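Local atomic coordinates of sortase B (Listeria monocytogenes serovar 1/2a, PDB entry 5JCV), a protein that cleaves the C-terminal sorting signal of surface proteins and, through a thioester intermediate, attaches them covalently to the cell wall. Residues Glu62-Lys66 with Gly156-Ile160; Thr118-Tyr124 with Lys174-Val178. All coordinates share one frame; numbering follows the deposited sequence.

Interaction 1: residues Glu62-Lys66 with Gly156-Ile160; sequences EFLDK and GKDRI
Lys66 and Arg159 send their side chains across each other at about a right angle, Lys66 CD lying 3.9 Å from Arg159 CG, where two loops of the beta-barrel of this sortase domain, the part of the membrane-anchored enzyme in the chain, run into the neighbouring parallel strands 67-72 and 160-165. The lysine is bent at chi2 (-69°), which turns its far end toward the carbonyls of 156-158. NZ donates to Asp158 O at 3.2 Å, approaching from above the carbonyl plane. It also lies next to Gly156 O, but the modelled separation there is too short to trust in detail. Arg159 runs instead along the turn of 62-65. Its chain bends at chi3 (-49°), and CD settles between two backbone oxygens, 3.3 Å from Asp65 O and 3.4 Å from Phe63 O. NE then passes Glu62 O and Phe63 O, each at 3.7 Å; Phe63 O and NH1 are close but badly angled for a hydrogen bond. The two cationic ends stay apart, with Lys66 NZ 6.3 Å from Arg159 NH1. Behind them the backbones pair: Ile160 N donates to Lys66 O at 2.8 Å. One water donates to both Asp65 O and Ile160 O, at 2.7 Å each.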
ATOM      1  N   GLU A  62      11.241   3.780  -0.965  1.00 69.14           N
ATOM      2  CA  GLU A  62      11.764   2.527  -1.553  1.00 73.83           C
ATOM      3  C   GLU A  62      12.892   2.728  -2.619  1.00 78.10           C
ATOM      4  O   GLU A  62      13.927   2.036  -2.609  1.00 69.48           O
ATOM      5  CB  GLU A  62      10.577   1.894  -2.263  1.00 79.45           C
ATOM      6  CG  GLU A  62      10.292   0.425  -2.074  1.00 86.74           C
ATOM      7  CD  GLU A  62       8.859   0.118  -2.519  1.00 85.66           C
ATOM      8  OE1 GLU A  62       7.936   0.838  -2.077  1.00 85.56           O
ATOM      9  OE2 GLU A  62       8.634  -0.806  -3.315  1.00 84.59           O
ATOM     10  N   PHE A  63      12.683   3.674  -3.548  1.00 77.21           N
ATOM     11  CA  PHE A  63      13.530   3.730  -4.753  1.00 78.08           C
ATOM     12  C   PHE A  63      14.848   4.412  -4.513  1.00 73.96           C
ATOM     13  O   PHE A  63      15.829   4.159  -5.239  1.00 67.91           O
ATOM     14  CB  PHE A  63      12.840   4.436  -5.915  1.00 86.67           C
ATOM     15  CG  PHE A  63      11.362   4.293  -5.907  1.00 94.26           C
ATOM     16  CD1 PHE A  63      10.781   3.037  -6.079  1.00 92.10           C
ATOM     17  CD2 PHE A  63      10.544   5.419  -5.717  1.00103.41           C
ATOM     18  CE1 PHE A  63       9.408   2.894  -6.053  1.00 97.63           C
ATOM     19  CE2 PHE A  63       9.166   5.286  -5.696  1.00109.88           C
ATOM     20  CZ  PHE A  63       8.596   4.018  -5.864  1.00106.66           C
ATOM     21  N   LEU A  64      14.867   5.299  -3.528  1.00 69.16           N
ATOM     22  CA  LEU A  64      16.056   6.085  -3.261  1.00 72.37           C
ATOM     23  C   LEU A  64      16.720   5.721  -1.941  1.00 68.66           C
ATOM     24  O   LEU A  64      17.938   5.879  -1.821  1.00 73.10           O
ATOM     25  CB  LEU A  64      15.745   7.604  -3.316  1.00 73.60           C
ATOM     26  CG  LEU A  64      15.714   8.305  -4.703  1.00 77.69           C
ATOM     27  CD1 LEU A  64      14.713   7.662  -5.633  1.00 77.08           C
ATOM     28  CD2 LEU A  64      15.400   9.791  -4.574  1.00 79.64           C
ATOM     29  N   ASP A  65      15.950   5.288  -0.938  1.00 66.16           N
ATOM     30  CA  ASP A  65      16.555   4.908   0.377  1.00 60.89           C
ATOM     31  C   ASP A  65      17.583   3.843   0.139  1.00 59.67           C
ATOM     32  O   ASP A  65      17.247   2.751  -0.391  1.00 57.80           O
ATOM     33  CB  ASP A  65      15.506   4.362   1.321  1.00 60.66           C
ATOM     34  CG  ASP A  65      14.582   5.425   1.825  1.00 60.75           C
ATOM     35  OD1 ASP A  65      14.932   6.591   1.654  1.00 62.12           O
ATOM     36  OD2 ASP A  65      13.483   5.102   2.335  1.00 62.59           O
ATOM     37  N   LYS A  66      18.835   4.149   0.477  1.00 56.80           N
ATOM     38  CA  LYS A  66      19.899   3.182   0.268  1.00 58.58           C
ATOM     39  C   LYS A  66      19.753   2.050   1.290  1.00 59.04           C
ATOM     40  O   LYS A  66      20.044   0.919   0.968  1.00 59.25           O
ATOM     41  CB  LYS A  66      21.306   3.822   0.309  1.00 59.67           C
ATOM     42  CG  LYS A  66      21.755   4.584  -0.979  1.00 62.27           C
ATOM     43  CD  LYS A  66      22.023   3.660  -2.210  1.00 63.83           C
ATOM     44  CE  LYS A  66      22.995   4.307  -3.223  1.00 65.60           C
ATOM     45  NZ  LYS A  66      23.378   3.427  -4.366  1.00 67.66           N
ATOM     46  N   GLY A 156      28.078   0.179  -4.056  1.00 78.96           N
ATOM     47  CA  GLY A 156      27.459   1.432  -3.672  1.00 80.65           C
ATOM     48  C   GLY A 156      26.307   1.828  -4.551  1.00 81.70           C
ATOM     49  O   GLY A 156      25.577   2.760  -4.215  1.00 83.58           O
ATOM     50  N   LYS A 157      26.180   1.148  -5.688  1.00 84.02           N
ATOM     51  CA  LYS A 157      25.073   1.345  -6.608  1.00 85.76           C
ATOM     52  C   LYS A 157      23.846   0.538  -6.181  1.00 83.00           C
ATOM     53  O   LYS A 157      22.721   0.905  -6.504  1.00 78.90           O
ATOM     54  CB  LYS A 157      25.504   0.965  -8.035  1.00 94.28           C
ATOM     55  CG  LYS A 157      26.721   1.729  -8.559  1.00 96.81           C
ATOM     56  CD  LYS A 157      26.894   1.523 -10.055  1.00102.89           C
ATOM     57  CE  LYS A 157      28.356   1.387 -10.466  1.00105.42           C
ATOM     58  NZ  LYS A 157      28.453   0.851 -11.856  1.00107.84           N
ATOM     59  N   ASP A 158      24.042  -0.542  -5.420  1.00 82.38           N
ATOM     60  CA  ASP A 158      22.899  -1.323  -4.932  1.00 76.05           C
ATOM     61  C   ASP A 158      22.166  -0.582  -3.832  1.00 72.15           C
ATOM     62  O   ASP A 158      22.625   0.460  -3.344  1.00 71.46           O
ATOM     63  CB  ASP A 158      23.360  -2.667  -4.392  1.00 82.13           C
ATOM     64  CG  ASP A 158      24.098  -3.483  -5.420  1.00 81.69           C
ATOM     65  OD1 ASP A 158      23.618  -3.561  -6.549  1.00 82.51           O
ATOM     66  OD2 ASP A 158      25.167  -4.031  -5.093  1.00 83.41           O
ATOM     67  N   ARG A 159      21.032  -1.142  -3.438  1.00 69.57           N
ATOM     68  CA  ARG A 159      20.285  -0.710  -2.258  1.00 67.34           C
ATOM     69  C   ARG A 159      19.990  -1.906  -1.372  1.00 64.65           C
ATOM     70  O   ARG A 159      19.839  -3.015  -1.870  1.00 59.66           O
ATOM     71  CB  ARG A 159      18.960  -0.099  -2.662  1.00 64.16           C
ATOM     72  CG  ARG A 159      19.077   1.288  -3.229  1.00 66.38           C
ATOM     73  CD  ARG A 159      17.667   1.810  -3.508  1.00 68.60           C
ATOM     74  NE  ARG A 159      16.951   0.772  -4.254  1.00 74.98           N
ATOM     75  CZ  ARG A 159      17.022   0.607  -5.572  1.00 75.47           C
ATOM     76  NH1 ARG A 159      17.722   1.479  -6.315  1.00 67.19           N
ATOM     77  NH2 ARG A 159      16.376  -0.421  -6.144  1.00 79.52           N
ATOM     78  N   ILE A 160      19.863  -1.668  -0.065  1.00 60.88           N
ATOM     79  CA  ILE A 160      19.738  -2.768   0.908  1.00 57.76           C
ATOM     80  C   ILE A 160      18.603  -2.652   1.901  1.00 55.00           C
ATOM     81  O   ILE A 160      17.938  -1.629   2.026  1.00 55.87           O
ATOM     82  CB  ILE A 160      21.022  -2.978   1.717  1.00 57.62           C
ATOM     83  CG1 ILE A 160      21.209  -1.869   2.740  1.00 56.90           C
ATOM     84  CG2 ILE A 160      22.235  -3.075   0.802  1.00 59.30           C
ATOM     85  CD1 ILE A 160      22.524  -1.985   3.483  1.00 55.89           C
TER
HETATM   86  O   HOH W   1      16.650   0.429   0.787  1.00 53.41           O

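Interaction 2: residues Thr118-Tyr124 with Lys174-Val178; sequences TTTDFYY and KGRMV
Tyr124 OH is gripped by two partners: Arg176 NH1 donates to it at 2.9 Å, and it is also hydrogen-bonded to Ser164 OG on strand 160-165. The site lies in the sortase beta-barrel, where the end of strand 107-118 pairs with the start of strand 176-182 and the chain then loops back over the sheet. The NH1 bond is fairly straight (163°), and the hydroxyl sits in the guanidinium plane, while the tyrosine ring itself is turned steeply to that plane, at 78°. Phe122 takes a face of the same guanidinium. Ring and guanidinium stack with their planes 17° apart and Arg176 CZ 4.1 Å from the ring centroid, a cation-pi contact offset toward the rim. The arginine reaches both aromatics because its chain runs extended from CG to NE. Hydroxyl and ring together fix the orientation of its planar end. The side chain also touches Cys166, consistent with the active-site arginine that sortases keep beside their cysteine. At its base, Thr118 and Arg176 form an antiparallel hydrogen-bonded pair, Thr118 N to Arg176 O at 2.9 Å and Arg176 N to Thr118 O at 2.8 Å. The loop is tied back on itself by Thr118 OG1, which donates to Asp121 O. Two residues beyond Arg176 on its strand, Val178 CG2 makes a CH-pi contact over one face of the Tyr124 ring, 3.9 Å from its centroid.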
ATOM      1  N   THR A 118      25.608  -7.009  17.431  1.00 51.85           N
ATOM      2  CA  THR A 118      26.317  -5.827  17.868  1.00 59.95           C
ATOM      3  C   THR A 118      25.665  -5.250  19.114  1.00 64.12           C
ATOM      4  O   THR A 118      24.423  -5.155  19.183  1.00 60.21           O
ATOM      5  CB  THR A 118      26.259  -4.762  16.776  1.00 58.40           C
ATOM      6  OG1 THR A 118      26.981  -3.597  17.209  1.00 59.67           O
ATOM      7  CG2 THR A 118      24.791  -4.415  16.470  1.00 54.37           C
ATOM      8  N   THR A 119      26.515  -4.842  20.059  1.00 67.80           N
ATOM      9  CA  THR A 119      26.115  -4.305  21.381  1.00 68.26           C
ATOM     10  C   THR A 119      26.235  -2.751  21.472  1.00 68.24           C
ATOM     11  O   THR A 119      25.355  -2.090  22.029  1.00 71.05           O
ATOM     12  CB  THR A 119      26.982  -4.971  22.485  1.00 70.69           C
ATOM     13  OG1 THR A 119      28.319  -5.149  21.990  1.00 77.20           O
ATOM     14  CG2 THR A 119      26.474  -6.350  22.847  1.00 69.27           C
ATOM     15  N   THR A 120      27.314  -2.181  20.918  1.00 65.06           N
ATOM     16  CA  THR A 120      27.611  -0.733  21.041  1.00 63.75           C
ATOM     17  C   THR A 120      28.013  -0.010  19.722  1.00 62.78           C
ATOM     18  O   THR A 120      28.166   1.206  19.670  1.00 64.57           O
ATOM     19  CB  THR A 120      28.766  -0.511  22.061  1.00 62.77           C
ATOM     20  OG1 THR A 120      29.968  -1.165  21.613  1.00 61.22           O
ATOM     21  CG2 THR A 120      28.369  -1.011  23.448  1.00 64.18           C
ATOM     22  N   ASP A 121      28.248  -0.761  18.671  1.00 60.95           N
ATOM     23  CA  ASP A 121      28.637  -0.172  17.413  1.00 65.79           C
ATOM     24  C   ASP A 121      27.423  -0.193  16.491  1.00 65.86           C
ATOM     25  O   ASP A 121      27.094  -1.242  15.905  1.00 64.07           O
ATOM     26  CB  ASP A 121      29.747  -0.987  16.823  1.00 68.31           C
ATOM     27  CG  ASP A 121      30.148  -0.505  15.467  1.00 75.38           C
ATOM     28  OD1 ASP A 121      30.948  -1.245  14.857  1.00 72.23           O
ATOM     29  OD2 ASP A 121      29.674   0.583  15.033  1.00 76.94           O
ATOM     30  N   PHE A 122      26.748   0.949  16.415  1.00 62.06           N
ATOM     31  CA  PHE A 122      25.461   1.083  15.725  1.00 63.59           C
ATOM     32  C   PHE A 122      25.612   1.839  14.394  1.00 56.96           C
ATOM     33  O   PHE A 122      24.672   2.424  13.877  1.00 51.56           O
ATOM     34  CB  PHE A 122      24.427   1.804  16.636  1.00 68.85           C
ATOM     35  CG  PHE A 122      23.876   0.961  17.785  1.00 70.75           C
ATOM     36  CD1 PHE A 122      24.081  -0.420  17.878  1.00 71.13           C
ATOM     37  CD2 PHE A 122      23.122   1.574  18.777  1.00 78.20           C
ATOM     38  CE1 PHE A 122      23.548  -1.162  18.937  1.00 69.80           C
ATOM     39  CE2 PHE A 122      22.596   0.841  19.831  1.00 81.14           C
ATOM     40  CZ  PHE A 122      22.800  -0.532  19.903  1.00 75.65           C
ATOM     41  N   TYR A 123      26.813   1.822  13.850  1.00 56.55           N
ATOM     42  CA  TYR A 123      27.086   2.417  12.575  1.00 58.20           C
ATOM     43  C   TYR A 123      26.036   1.998  11.505  1.00 57.34           C
ATOM     44  O   TYR A 123      25.584   2.802  10.677  1.00 58.26           O
ATOM     45  CB  TYR A 123      28.481   1.976  12.176  1.00 62.32           C
ATOM     46  CG  TYR A 123      28.947   2.589  10.912  1.00 75.37           C
ATOM     47  CD1 TYR A 123      29.508   3.870  10.912  1.00 80.77           C
ATOM     48  CD2 TYR A 123      28.818   1.920   9.697  1.00 83.55           C
ATOM     49  CE1 TYR A 123      29.944   4.467   9.747  1.00 80.92           C
ATOM     50  CE2 TYR A 123      29.254   2.517   8.521  1.00 87.77           C
ATOM     51  CZ  TYR A 123      29.822   3.791   8.566  1.00 85.00           C
ATOM     52  OH  TYR A 123      30.266   4.411   7.431  1.00 97.78           O
ATOM     53  N   TYR A 124      25.629   0.735  11.553  1.00 52.52           N
ATOM     54  CA  TYR A 124      24.693   0.163  10.595  1.00 50.49           C
ATOM     55  C   TYR A 124      23.352   0.879  10.485  1.00 52.13           C
ATOM     56  O   TYR A 124      22.617   0.643   9.513  1.00 53.42           O
ATOM     57  CB  TYR A 124      24.425  -1.316  10.942  1.00 50.72           C
ATOM     58  CG  TYR A 124      23.420  -1.558  12.049  1.00 49.01           C
ATOM     59  CD1 TYR A 124      22.084  -1.722  11.752  1.00 51.66           C
ATOM     60  CD2 TYR A 124      23.801  -1.623  13.376  1.00 51.25           C
ATOM     61  CE1 TYR A 124      21.152  -1.970  12.736  1.00 53.94           C
ATOM     62  CE2 TYR A 124      22.874  -1.884  14.380  1.00 48.93           C
ATOM     63  CZ  TYR A 124      21.545  -2.044  14.050  1.00 50.55           C
ATOM     64  OH  TYR A 124      20.559  -2.279  14.990  1.00 48.28           O
ATOM     65  N   LYS A 174      21.578  -8.904  25.264  1.00 75.41           N
ATOM     66  CA  LYS A 174      22.440  -7.729  25.343  1.00 80.72           C
ATOM     67  C   LYS A 174      22.629  -7.056  23.934  1.00 77.63           C
ATOM     68  O   LYS A 174      22.264  -5.893  23.716  1.00 73.04           O
ATOM     69  CB  LYS A 174      23.797  -8.148  25.962  1.00 88.77           C
ATOM     70  CG  LYS A 174      24.391  -7.160  26.970  1.00 95.14           C
ATOM     71  CD  LYS A 174      24.587  -5.760  26.387  1.00100.53           C
ATOM     72  CE  LYS A 174      25.603  -4.947  27.192  1.00101.87           C
ATOM     73  NZ  LYS A 174      25.594  -3.479  26.877  1.00100.02           N
ATOM     74  N   GLY A 175      23.220  -7.794  22.993  1.00 67.46           N
ATOM     75  CA  GLY A 175      23.422  -7.299  21.637  1.00 62.98           C
ATOM     76  C   GLY A 175      22.156  -7.416  20.782  1.00 61.44           C
ATOM     77  O   GLY A 175      21.316  -8.283  21.011  1.00 60.53           O
ATOM     78  N   ARG A 176      22.008  -6.507  19.826  1.00 51.22           N
ATOM     79  CA  ARG A 176      21.060  -6.671  18.745  1.00 49.29           C
ATOM     80  C   ARG A 176      21.586  -7.677  17.732  1.00 49.26           C
ATOM     81  O   ARG A 176      22.787  -7.829  17.567  1.00 48.02           O
ATOM     82  CB  ARG A 176      20.857  -5.367  18.027  1.00 49.86           C
ATOM     83  CG  ARG A 176      20.312  -4.274  18.927  1.00 50.82           C
ATOM     84  CD  ARG A 176      20.244  -3.013  18.091  1.00 52.22           C
ATOM     85  NE  ARG A 176      19.624  -1.927  18.829  1.00 50.63           N
ATOM     86  CZ  ARG A 176      19.364  -0.731  18.315  1.00 49.54           C
ATOM     87  NH1 ARG A 176      19.672  -0.443  17.049  1.00 48.09           N
ATOM     88  NH2 ARG A 176      18.805   0.181  19.089  1.00 51.42           N
HETATM   89  N   MSE A 177      20.661  -8.351  17.069  1.00 46.69           N
HETATM   90  CA  MSE A 177      20.969  -9.222  15.955  1.00 48.51           C
HETATM   91  C   MSE A 177      20.617  -8.462  14.690  1.00 45.90           C
HETATM   92  O   MSE A 177      19.612  -7.772  14.625  1.00 46.55           O
HETATM   93  CB  MSE A 177      20.154 -10.494  16.171  1.00 48.17           C
HETATM   94  CG  MSE A 177      20.399 -11.476  15.063  1.00 50.93           C
HETATM   95 SE   MSE A 177      22.201 -12.210  15.341  0.66 51.08          SE
HETATM   96  CE  MSE A 177      22.523 -12.488  13.457  1.00 51.30           C
ATOM     97  N   VAL A 178      21.466  -8.558  13.684  1.00 45.06           N
ATOM     98  CA  VAL A 178      21.303  -7.756  12.475  1.00 47.62           C
ATOM     99  C   VAL A 178      21.531  -8.624  11.251  1.00 49.22           C
ATOM    100  O   VAL A 178      22.490  -9.359  11.199  1.00 50.52           O
ATOM    101  CB  VAL A 178      22.288  -6.583  12.418  1.00 44.42           C
ATOM    102  CG1 VAL A 178      22.069  -5.794  11.124  1.00 48.25           C
ATOM    103  CG2 VAL A 178      22.110  -5.680  13.612  1.00 44.47           C
TER

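In the fold
Interactions 1 and 2 sit at different ends of the antiparallel strands 160-165 and 176-182, their centres 22 Å apart and their nearest atoms about 7 Å apart, without touching. Interaction 1 lies where strand 160-165 begins, and Arg159 there is backbone-bonded to Leu183, just past the end of strand 176-182. Interaction 2 lies where strand 176-182 begins, beside Ser164, Thr165 and Cys166 at the other end of strand 160-165, so it is the one near the probable catalytic centre. Helix 132-145 spans both: Phe135 packs on Lys66 and Ile160, Tyr138 touches Ile160 and hydrogen-bonds Tyr124 O, and Gln145 meets Thr118.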